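Local coordinates for protein FKBP-type peptidyl-prolyl cis-trans isomerase FkpA (Escherichia coli, PDB 1Q6H) that catalyses the cis-trans isomerisation of peptidyl-proline bonds and also serves as a protein-folding chaperone in the bacterial periplasm, at residues A[145-148]-A[154-157]; A[108-111]-A[115-118]; A[40-43]-A[48-51]. All blocks are in the same frame, centred on the assembly; numbering follows the deposited sequence.

The three contacts follow one another along the chain, from the helical N-terminal part of the protein to its FKBP domain. Contact 3 closes the loop between helix 19-43 and helix 51-62 at the dimer interface. Contact 2, about 43 Å away between centres, marks the far end of the long helix 70-112, where the chain enters the sheet. That same sheet holds contact 1, whose centre is about 20 Å from that of contact 2 and about 33 Å from that of contact 3. Tyr-146, Phe-156 and Asp-157 of contact 1 probably line the proline-binding pocket, as in other FKBPs. Contacts 1 and 3 lie on opposite sides of the chain's centre.

Contact 1 of 3, residues A[145-148]-A[154-157]; sequences NYKG and KEFD
The ring of Tyr-146 is met at its edge, in its own plane, by OD2 of Asp-157, and one face of the Phe-156 ring lies against the backbone of Gly-148, while Phe-216 meets that ring at about 90°. This is the beta hairpin of strands 141-150 and 155-158 in the FKBP domain, distorted by a classic beta bulge: Phe-156 and Asp-157 both face Gly-148. The tyrosine hydroxyl donates a very short hydrogen bond of 2.5 Å from OH to Asp-157 OD2, with ring and carboxylate planes 85° apart. Arg-162 forms a salt bridge to Asp-157 OD1 and a hydrogen bond to Tyr-146 OH, and Trp-177 meets the tyrosine edge-to-face. Tyr-146, Phe-156, Asp-157 and Trp-177 are consistent with part of the aromatic proline-binding pocket of FKBPs. Gly-148 O accepts from Phe-156 N at 2.7 Å and weakly from Asp-157 N, while Gly-148 N donates to Asp-157 O at 2.6 Å. Phe-156 CG sits between its backbone N and carbonyl carbon (chi1 63°), which folds the ring over Gly-148, whose CA makes a CH-pi contact 4.1 Å from the ring centroid. Glycine suits the place because a CB there would collide with Phe-156 CZ. Beside the bulge, Lys-147 crosses Glu-155 at about a right angle; Lys-147 NZ stays 4.4 Å from Glu-155 OE1, and the aliphatic CD rests 3.5 Å from that oxygen.

Contact 2 of 3, residues A[108-111]-A[115-118]; sequences EKFA and GVKT
OG1 of Thr-118, 3.4 Å from the CB of Ala-111, is gripped by two waters, each hydrogen-bonded to it at 3.0 Å. One of them also donates to Glu-108 OE2, 3.2 Å from that oxygen. The other donates a short bond of 2.6 Å to Ala-111 O and a weak one to Val-116 O, and thereby ties the carbonyl of the helix to the strand where no direct hydrogen bond crosses. A small alanine lets the threonine hydroxyl come this close to the helix. The apolar half of the contact is Val-116 against Phe-110. With Phe-110 CG opposite its backbone N (chi1 180°), the ring is turned off the helix toward Val-116, so that Val-116 CG2 lies over one face, 4.0 Å from the centroid and displaced toward the rim, in a CH-pi contact. The other branch, Val-116 CG1, reaches CE2 of Phe-110 at 3.6 Å, and both methyls also rest against Phe-110 O. A valine offers two methyls to one ring. Exchanging the phenylalanine for an alanine would probably open a gap beside the two methyls of Val-116 and leave Val-124 and Val-193, which the ring also touches, without that apolar partner. The helix, turn and short antiparallel strand make the junction through which the helical N-terminal part of FkpA leads into the curled antiparallel sheet of an FKBP domain.

Contact 3 of 3, residues A[40-43]-A[48-51]; sequences KEQE and KLDK
Leu-49 and Gln-42 meet obliquely, with the methyl CD1 of the leucine 3.3 Å from OE1 of the glutamine amide. That same oxygen accepts from a water at 2.8 Å, and the water accepts from Leu-49 N at 3.0 Å, so it joins the buried amide to the loop backbone. Glutamine suits a buried place that needs one acceptor, and leucine the apolar company of Leu-39 and Phe-80. Nearer the solvent, Glu-43 CG, anti to the backbone N (chi1 -174°), leads an extended chain across Lys-48 and lies 3.7 Å from Lys-48 CE. The charged ends, Glu-43 OE2 and Lys-48 NZ, are 4.2 Å apart, too far to count as a salt bridge, so aliphatic parts do the touching. A second water accepts from Lys-51 NZ at 2.8 Å and weakly from Lys-40 NZ, probably easing the closeness of two like charges. Further out, Asp-50 is the N-cap of helix 51-62, its carboxylate OD1 accepting from Gln-53 N in the first turn. Lys-51 makes a cation-pi contact with Phe-62 of the second subunit. The loop thus links helix 19-43 to helix 51-62, with Phe-80 of helix 70-112 and Leu-27 of the second subunit packing on Gln-42 and Leu-49.

Contact 1 of 3, residues A[145-148]-A[154-157]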
ATOM      1  N   ASN A 145      -2.600 -25.688 -31.148  1.00 11.50           N
ATOM      2  CA  ASN A 145      -3.506 -25.874 -30.065  1.00 13.72           C
ATOM      3  C   ASN A 145      -2.680 -26.654 -29.039  1.00 14.31           C
ATOM      4  O   ASN A 145      -1.836 -27.491 -29.395  1.00 13.72           O
ATOM      5  CB  ASN A 145      -4.736 -26.666 -30.498  1.00 15.71           C
ATOM      6  CG  ASN A 145      -5.748 -25.817 -31.208  1.00 16.59           C
ATOM      7  OD1 ASN A 145      -5.998 -24.673 -30.830  1.00 19.74           O
ATOM      8  ND2 ASN A 145      -6.358 -26.376 -32.229  1.00 17.72           N
ATOM      9  N   TYR A 146      -2.888 -26.378 -27.767  1.00 13.41           N
ATOM     10  CA  TYR A 146      -2.158 -27.114 -26.769  1.00 14.56           C
ATOM     11  C   TYR A 146      -2.821 -27.060 -25.448  1.00 14.60           C
ATOM     12  O   TYR A 146      -3.629 -26.182 -25.185  1.00 12.97           O
ATOM     13  CB  TYR A 146      -0.761 -26.539 -26.587  1.00 15.13           C
ATOM     14  CG  TYR A 146      -0.784 -25.137 -26.071  1.00 16.47           C
ATOM     15  CD1 TYR A 146      -0.884 -24.077 -26.936  1.00 17.20           C
ATOM     16  CD2 TYR A 146      -0.715 -24.876 -24.709  1.00 16.85           C
ATOM     17  CE1 TYR A 146      -0.927 -22.787 -26.472  1.00 19.17           C
ATOM     18  CE2 TYR A 146      -0.738 -23.609 -24.240  1.00 19.02           C
ATOM     19  CZ  TYR A 146      -0.850 -22.557 -25.123  1.00 19.68           C
ATOM     20  OH  TYR A 146      -0.912 -21.271 -24.651  1.00 19.94           O
ATOM     21  N   LYS A 147      -2.433 -28.013 -24.616  1.00 14.90           N
ATOM     22  CA  LYS A 147      -2.808 -28.024 -23.222  1.00 15.49           C
ATOM     23  C   LYS A 147      -1.524 -28.198 -22.399  1.00 14.82           C
ATOM     24  O   LYS A 147      -0.680 -29.064 -22.712  1.00 14.62           O
ATOM     25  CB  LYS A 147      -3.789 -29.138 -22.975  1.00 16.18           C
ATOM     26  CG  LYS A 147      -4.068 -29.370 -21.553  1.00 17.85           C
ATOM     27  CD  LYS A 147      -5.125 -30.425 -21.392  1.00 19.19           C
ATOM     28  CE  LYS A 147      -4.545 -31.795 -21.177  1.00 20.36           C
ATOM     29  NZ  LYS A 147      -5.566 -32.594 -20.396  1.00 23.22           N
ATOM     30  N   GLY A 148      -1.377 -27.370 -21.367  1.00 13.89           N
ATOM     31  CA  GLY A 148      -0.203 -27.401 -20.501  1.00 13.73           C
ATOM     32  C   GLY A 148      -0.529 -27.768 -19.058  1.00 13.75           C
ATOM     33  O   GLY A 148      -1.359 -27.100 -18.422  1.00 15.68           O
ATOM     34  N   LYS A 154      -2.130 -30.595 -12.786  1.00 17.73           N
ATOM     35  CA  LYS A 154      -2.706 -29.265 -12.714  1.00 18.45           C
ATOM     36  C   LYS A 154      -2.548 -28.560 -14.049  1.00 16.75           C
ATOM     37  O   LYS A 154      -1.457 -28.301 -14.491  1.00 15.02           O
ATOM     38  CB  LYS A 154      -2.013 -28.455 -11.620  1.00 19.81           C
ATOM     39  CG  LYS A 154      -2.873 -27.431 -10.939  1.00 23.58           C
ATOM     40  CD  LYS A 154      -3.316 -26.331 -11.849  1.00 26.22           C
ATOM     41  CE  LYS A 154      -3.865 -25.178 -11.010  1.00 28.67           C
ATOM     42  NZ  LYS A 154      -4.657 -24.212 -11.827  1.00 30.79           N
ATOM     43  N   GLU A 155      -3.664 -28.225 -14.672  1.00 17.14           N
ATOM     44  CA  GLU A 155      -3.657 -27.523 -15.937  1.00 17.42           C
ATOM     45  C   GLU A 155      -3.296 -26.056 -15.721  1.00 16.19           C
ATOM     46  O   GLU A 155      -3.949 -25.369 -14.958  1.00 17.39           O
ATOM     47  CB  GLU A 155      -5.037 -27.671 -16.557  1.00 19.09           C
ATOM     48  CG  GLU A 155      -5.216 -27.095 -17.938  1.00 21.68           C
ATOM     49  CD  GLU A 155      -6.580 -27.435 -18.496  1.00 23.44           C
ATOM     50  OE1 GLU A 155      -6.798 -28.592 -18.905  1.00 26.71           O
ATOM     51  OE2 GLU A 155      -7.443 -26.554 -18.497  1.00 27.30           O
ATOM     52  N   PHE A 156      -2.241 -25.569 -16.364  1.00 15.66           N
ATOM     53  CA  PHE A 156      -1.873 -24.168 -16.200  1.00 15.01           C
ATOM     54  C   PHE A 156      -2.179 -23.308 -17.435  1.00 16.18           C
ATOM     55  O   PHE A 156      -2.245 -22.079 -17.336  1.00 14.74           O
ATOM     56  CB  PHE A 156      -0.419 -24.025 -15.769  1.00 15.91           C
ATOM     57  CG  PHE A 156       0.588 -24.552 -16.774  1.00 15.25           C
ATOM     58  CD1 PHE A 156       0.994 -23.772 -17.841  1.00 15.45           C
ATOM     59  CD2 PHE A 156       1.134 -25.804 -16.634  1.00 14.50           C
ATOM     60  CE1 PHE A 156       1.905 -24.240 -18.743  1.00 16.23           C
ATOM     61  CE2 PHE A 156       2.051 -26.275 -17.544  1.00 16.16           C
ATOM     62  CZ  PHE A 156       2.445 -25.498 -18.588  1.00 16.98           C
ATOM     63  N   ASP A 157      -2.386 -23.944 -18.587  1.00 16.91           N
ATOM     64  CA  ASP A 157      -2.712 -23.210 -19.815  1.00 17.51           C
ATOM     65  C   ASP A 157      -3.387 -24.179 -20.778  1.00 17.54           C
ATOM     66  O   ASP A 157      -3.011 -25.358 -20.837  1.00 18.54           O
ATOM     67  CB  ASP A 157      -1.441 -22.592 -20.397  1.00 17.06           C
ATOM     68  CG  ASP A 157      -1.703 -21.607 -21.541  1.00 19.18           C
ATOM     69  OD1 ASP A 157      -2.853 -21.230 -21.840  1.00 18.20           O
ATOM     70  OD2 ASP A 157      -0.618 -21.191 -22.199  1.00 15.48           O
TER

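Contact 2 of 3, residues A[108-111]-A[115-118]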
ATOM      1  N   GLU A 108      12.352 -39.081 -16.152  1.00 13.42           N
ATOM      2  CA  GLU A 108      13.123 -40.309 -16.319  1.00 15.56           C
ATOM      3  C   GLU A 108      12.247 -41.535 -16.525  1.00 13.32           C
ATOM      4  O   GLU A 108      12.527 -42.354 -17.363  1.00 12.59           O
ATOM      5  CB  GLU A 108      14.045 -40.512 -15.135  1.00 17.90           C
ATOM      6  CG  GLU A 108      15.200 -39.525 -15.120  1.00 22.85           C
ATOM      7  CD  GLU A 108      16.267 -39.841 -16.151  1.00 27.19           C
ATOM      8  OE1 GLU A 108      16.845 -40.951 -16.062  1.00 30.73           O
ATOM      9  OE2 GLU A 108      16.546 -38.979 -17.033  1.00 29.76           O
ATOM     10  N   LYS A 109      11.179 -41.633 -15.762  1.00 12.32           N
ATOM     11  CA  LYS A 109      10.234 -42.707 -15.933  1.00 12.96           C
ATOM     12  C   LYS A 109       9.547 -42.605 -17.328  1.00 12.79           C
ATOM     13  O   LYS A 109       9.537 -43.564 -18.085  1.00 12.56           O
ATOM     14  CB  LYS A 109       9.211 -42.669 -14.805  1.00 13.70           C
ATOM     15  CG  LYS A 109       8.297 -43.880 -14.734  1.00 15.48           C
ATOM     16  CD  LYS A 109       7.297 -43.729 -13.595  1.00 16.81           C
ATOM     17  CE  LYS A 109       6.109 -44.667 -13.752  1.00 18.61           C
ATOM     18  NZ  LYS A 109       6.514 -46.090 -13.809  1.00 19.86           N
ATOM     19  N   PHE A 110       9.015 -41.436 -17.675  1.00 12.07           N
ATOM     20  CA  PHE A 110       8.310 -41.249 -18.936  1.00 12.17           C
ATOM     21  C   PHE A 110       9.208 -41.537 -20.117  1.00 12.11           C
ATOM     22  O   PHE A 110       8.780 -42.175 -21.102  1.00  9.91           O
ATOM     23  CB  PHE A 110       7.769 -39.815 -19.046  1.00 12.49           C
ATOM     24  CG  PHE A 110       7.031 -39.547 -20.318  1.00 12.17           C
ATOM     25  CD1 PHE A 110       5.922 -40.295 -20.649  1.00 10.64           C
ATOM     26  CD2 PHE A 110       7.457 -38.574 -21.189  1.00 12.20           C
ATOM     27  CE1 PHE A 110       5.261 -40.074 -21.804  1.00 11.71           C
ATOM     28  CE2 PHE A 110       6.789 -38.342 -22.364  1.00 12.13           C
ATOM     29  CZ  PHE A 110       5.689 -39.092 -22.675  1.00 10.86           C
ATOM     30  N   ALA A 111      10.466 -41.121 -19.989  1.00 11.37           N
ATOM     31  CA  ALA A 111      11.433 -41.233 -21.073  1.00 12.06           C
ATOM     32  C   ALA A 111      11.739 -42.688 -21.477  1.00 11.69           C
ATOM     33  O   ALA A 111      12.172 -42.944 -22.593  1.00 12.05           O
ATOM     34  CB  ALA A 111      12.718 -40.491 -20.710  1.00 11.36           C
ATOM     35  N   GLY A 115       7.880 -45.335 -27.517  1.00 11.68           N
ATOM     36  CA  GLY A 115       7.648 -44.168 -28.335  1.00 12.28           C
ATOM     37  C   GLY A 115       8.197 -42.843 -27.842  1.00 12.47           C
ATOM     38  O   GLY A 115       8.119 -41.824 -28.567  1.00 13.42           O
ATOM     39  N   VAL A 116       8.752 -42.836 -26.633  1.00 11.99           N
ATOM     40  CA  VAL A 116       9.276 -41.591 -26.074  1.00 12.04           C
ATOM     41  C   VAL A 116      10.765 -41.467 -26.363  1.00 11.99           C
ATOM     42  O   VAL A 116      11.499 -42.459 -26.328  1.00  9.20           O
ATOM     43  CB  VAL A 116       9.044 -41.547 -24.575  1.00 11.49           C
ATOM     44  CG1 VAL A 116       9.437 -40.180 -24.004  1.00 13.18           C
ATOM     45  CG2 VAL A 116       7.574 -41.879 -24.285  1.00 12.06           C
ATOM     46  N   LYS A 117      11.192 -40.255 -26.682  1.00 12.70           N
ATOM     47  CA  LYS A 117      12.600 -39.966 -26.932  1.00 13.73           C
ATOM     48  C   LYS A 117      13.092 -38.856 -26.027  1.00 13.38           C
ATOM     49  O   LYS A 117      12.285 -38.076 -25.487  1.00 13.40           O
ATOM     50  CB  LYS A 117      12.810 -39.603 -28.408  1.00 15.34           C
ATOM     51  CG  LYS A 117      12.702 -40.822 -29.349  1.00 18.12           C
ATOM     52  CD  LYS A 117      12.715 -40.407 -30.796  1.00 19.26           C
ATOM     53  CE  LYS A 117      12.690 -41.632 -31.730  1.00 22.00           C
ATOM     54  NZ  LYS A 117      12.476 -41.211 -33.150  1.00 21.68           N
ATOM     55  N   THR A 118      14.403 -38.865 -25.774  1.00 13.61           N
ATOM     56  CA  THR A 118      15.059 -37.809 -25.027  1.00 11.85           C
ATOM     57  C   THR A 118      16.020 -37.135 -25.981  1.00 12.10           C
ATOM     58  O   THR A 118      16.804 -37.802 -26.640  1.00 12.61           O
ATOM     59  CB  THR A 118      15.785 -38.383 -23.827  1.00 13.36           C
ATOM     60  OG1 THR A 118      14.840 -39.012 -22.943  1.00 13.16           O
ATOM     61  CG2 THR A 118      16.419 -37.224 -22.976  1.00 15.03           C
TER
HETATM   62  O   HOH W   1      15.842 -39.312 -20.150  1.00 31.27           O
HETATM   63  O   HOH W   2      13.801 -41.594 -24.090  1.00 28.39           O

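Contact 3 of 3, residues A[40-43]-A[48-51]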
ATOM      1  N   LYS A  40      -2.982 -16.477   7.563  1.00 12.39           N
ATOM      2  CA  LYS A  40      -3.053 -17.602   6.659  1.00 14.48           C
ATOM      3  C   LYS A  40      -1.870 -17.577   5.692  1.00 13.34           C
ATOM      4  O   LYS A  40      -1.225 -18.609   5.449  1.00 12.16           O
ATOM      5  CB  LYS A  40      -4.387 -17.641   5.905  1.00 16.16           C
ATOM      6  CG  LYS A  40      -5.558 -18.081   6.769  1.00 19.36           C
ATOM      7  CD  LYS A  40      -6.729 -18.652   5.949  1.00 22.61           C
ATOM      8  CE  LYS A  40      -7.944 -18.972   6.838  1.00 23.78           C
ATOM      9  NZ  LYS A  40      -7.561 -19.196   8.279  1.00 25.33           N
ATOM     10  N   GLU A  41      -1.555 -16.404   5.149  1.00 12.05           N
ATOM     11  CA  GLU A  41      -0.426 -16.306   4.196  1.00 13.03           C
ATOM     12  C   GLU A  41       0.907 -16.604   4.872  1.00 10.61           C
ATOM     13  O   GLU A  41       1.796 -17.247   4.307  1.00 10.37           O
ATOM     14  CB  GLU A  41      -0.363 -14.911   3.573  1.00 14.01           C
ATOM     15  CG  GLU A  41      -1.542 -14.574   2.675  1.00 17.32           C
ATOM     16  CD  GLU A  41      -1.731 -15.577   1.573  1.00 18.38           C
ATOM     17  OE1 GLU A  41      -0.761 -15.824   0.823  1.00 21.25           O
ATOM     18  OE2 GLU A  41      -2.847 -16.128   1.476  1.00 21.34           O
ATOM     19  N   GLN A  42       1.025 -16.144   6.100  1.00  9.52           N
ATOM     20  CA  GLN A  42       2.229 -16.351   6.884  1.00  9.94           C
ATOM     21  C   GLN A  42       2.367 -17.849   7.139  1.00  9.85           C
ATOM     22  O   GLN A  42       3.471 -18.402   7.088  1.00  8.47           O
ATOM     23  CB  GLN A  42       2.134 -15.604   8.227  1.00 10.14           C
ATOM     24  CG  GLN A  42       2.209 -14.040   8.159  1.00 12.24           C
ATOM     25  CD  GLN A  42       1.724 -13.379   9.443  1.00 13.12           C
ATOM     26  OE1 GLN A  42       1.461 -14.069  10.428  1.00 15.24           O
ATOM     27  NE2 GLN A  42       1.606 -12.033   9.443  1.00 14.98           N
ATOM     28  N   GLU A  43       1.243 -18.493   7.427  1.00 10.12           N
ATOM     29  CA  GLU A  43       1.219 -19.937   7.698  1.00 11.57           C
ATOM     30  C   GLU A  43       1.842 -20.697   6.538  1.00 12.04           C
ATOM     31  O   GLU A  43       2.575 -21.659   6.751  1.00 11.57           O
ATOM     32  CB  GLU A  43      -0.206 -20.408   7.989  1.00 13.45           C
ATOM     33  CG  GLU A  43      -0.369 -21.864   8.422  1.00 17.43           C
ATOM     34  CD  GLU A  43      -1.832 -22.319   8.481  1.00 21.46           C
ATOM     35  OE1 GLU A  43      -2.753 -21.500   8.175  1.00 24.35           O
ATOM     36  OE2 GLU A  43      -2.076 -23.509   8.835  1.00 23.94           O
ATOM     37  N   LYS A  48       3.662 -19.239  12.272  1.00 12.30           N
ATOM     38  CA  LYS A  48       2.391 -19.432  12.930  1.00 13.13           C
ATOM     39  C   LYS A  48       2.413 -18.601  14.201  1.00 13.55           C
ATOM     40  O   LYS A  48       2.873 -19.059  15.244  1.00 12.59           O
ATOM     41  CB  LYS A  48       2.160 -20.928  13.228  1.00 14.52           C
ATOM     42  CG  LYS A  48       1.860 -21.780  11.986  1.00 16.27           C
ATOM     43  CD  LYS A  48       1.644 -23.280  12.312  1.00 18.14           C
ATOM     44  CE  LYS A  48       0.774 -23.928  11.268  1.00 19.89           C
ATOM     45  NZ  LYS A  48       0.740 -25.408  11.337  1.00 21.56           N
ATOM     46  N   LEU A  49       1.974 -17.355  14.073  1.00 12.72           N
ATOM     47  CA  LEU A  49       1.910 -16.434  15.199  1.00 13.89           C
ATOM     48  C   LEU A  49       0.910 -16.920  16.235  1.00 14.03           C
ATOM     49  O   LEU A  49      -0.005 -17.656  15.927  1.00 13.48           O
ATOM     50  CB  LEU A  49       1.491 -15.043  14.712  1.00 13.93           C
ATOM     51  CG  LEU A  49       2.468 -14.305  13.809  1.00 14.81           C
ATOM     52  CD1 LEU A  49       1.961 -12.904  13.524  1.00 15.66           C
ATOM     53  CD2 LEU A  49       3.841 -14.211  14.434  1.00 16.46           C
ATOM     54  N   ASP A  50       1.095 -16.499  17.474  1.00 14.79           N
ATOM     55  CA  ASP A  50       0.231 -16.909  18.554  1.00 14.51           C
ATOM     56  C   ASP A  50      -1.040 -16.045  18.538  1.00 15.99           C
ATOM     57  O   ASP A  50      -0.986 -14.837  18.814  1.00 14.97           O
ATOM     58  CB  ASP A  50       0.991 -16.726  19.850  1.00 15.69           C
ATOM     59  CG  ASP A  50       0.194 -17.140  21.050  1.00 15.81           C
ATOM     60  OD1 ASP A  50      -1.006 -16.844  21.111  1.00 18.58           O
ATOM     61  OD2 ASP A  50       0.698 -17.760  21.992  1.00 21.55           O
ATOM     62  N   LYS A  51      -2.175 -16.648  18.191  1.00 15.76           N
ATOM     63  CA  LYS A  51      -3.413 -15.890  18.038  1.00 17.00           C
ATOM     64  C   LYS A  51      -3.890 -15.236  19.339  1.00 17.14           C
ATOM     65  O   LYS A  51      -4.534 -14.199  19.299  1.00 17.02           O
ATOM     66  CB  LYS A  51      -4.524 -16.755  17.393  1.00 18.62           C
ATOM     67  CG  LYS A  51      -4.181 -17.205  15.957  1.00 20.15           C
ATOM     68  CD  LYS A  51      -5.348 -17.867  15.177  1.00 24.03           C
ATOM     69  CE  LYS A  51      -5.109 -17.780  13.634  1.00 24.75           C
ATOM     70  NZ  LYS A  51      -6.205 -18.307  12.743  1.00 25.24           N
TER
HETATM   71  O   HOH W   3      -5.377 -17.512  10.149  1.00 35.37           O
HETATM   72  O   HOH W   4       1.059 -16.661  11.337  1.00 17.97           O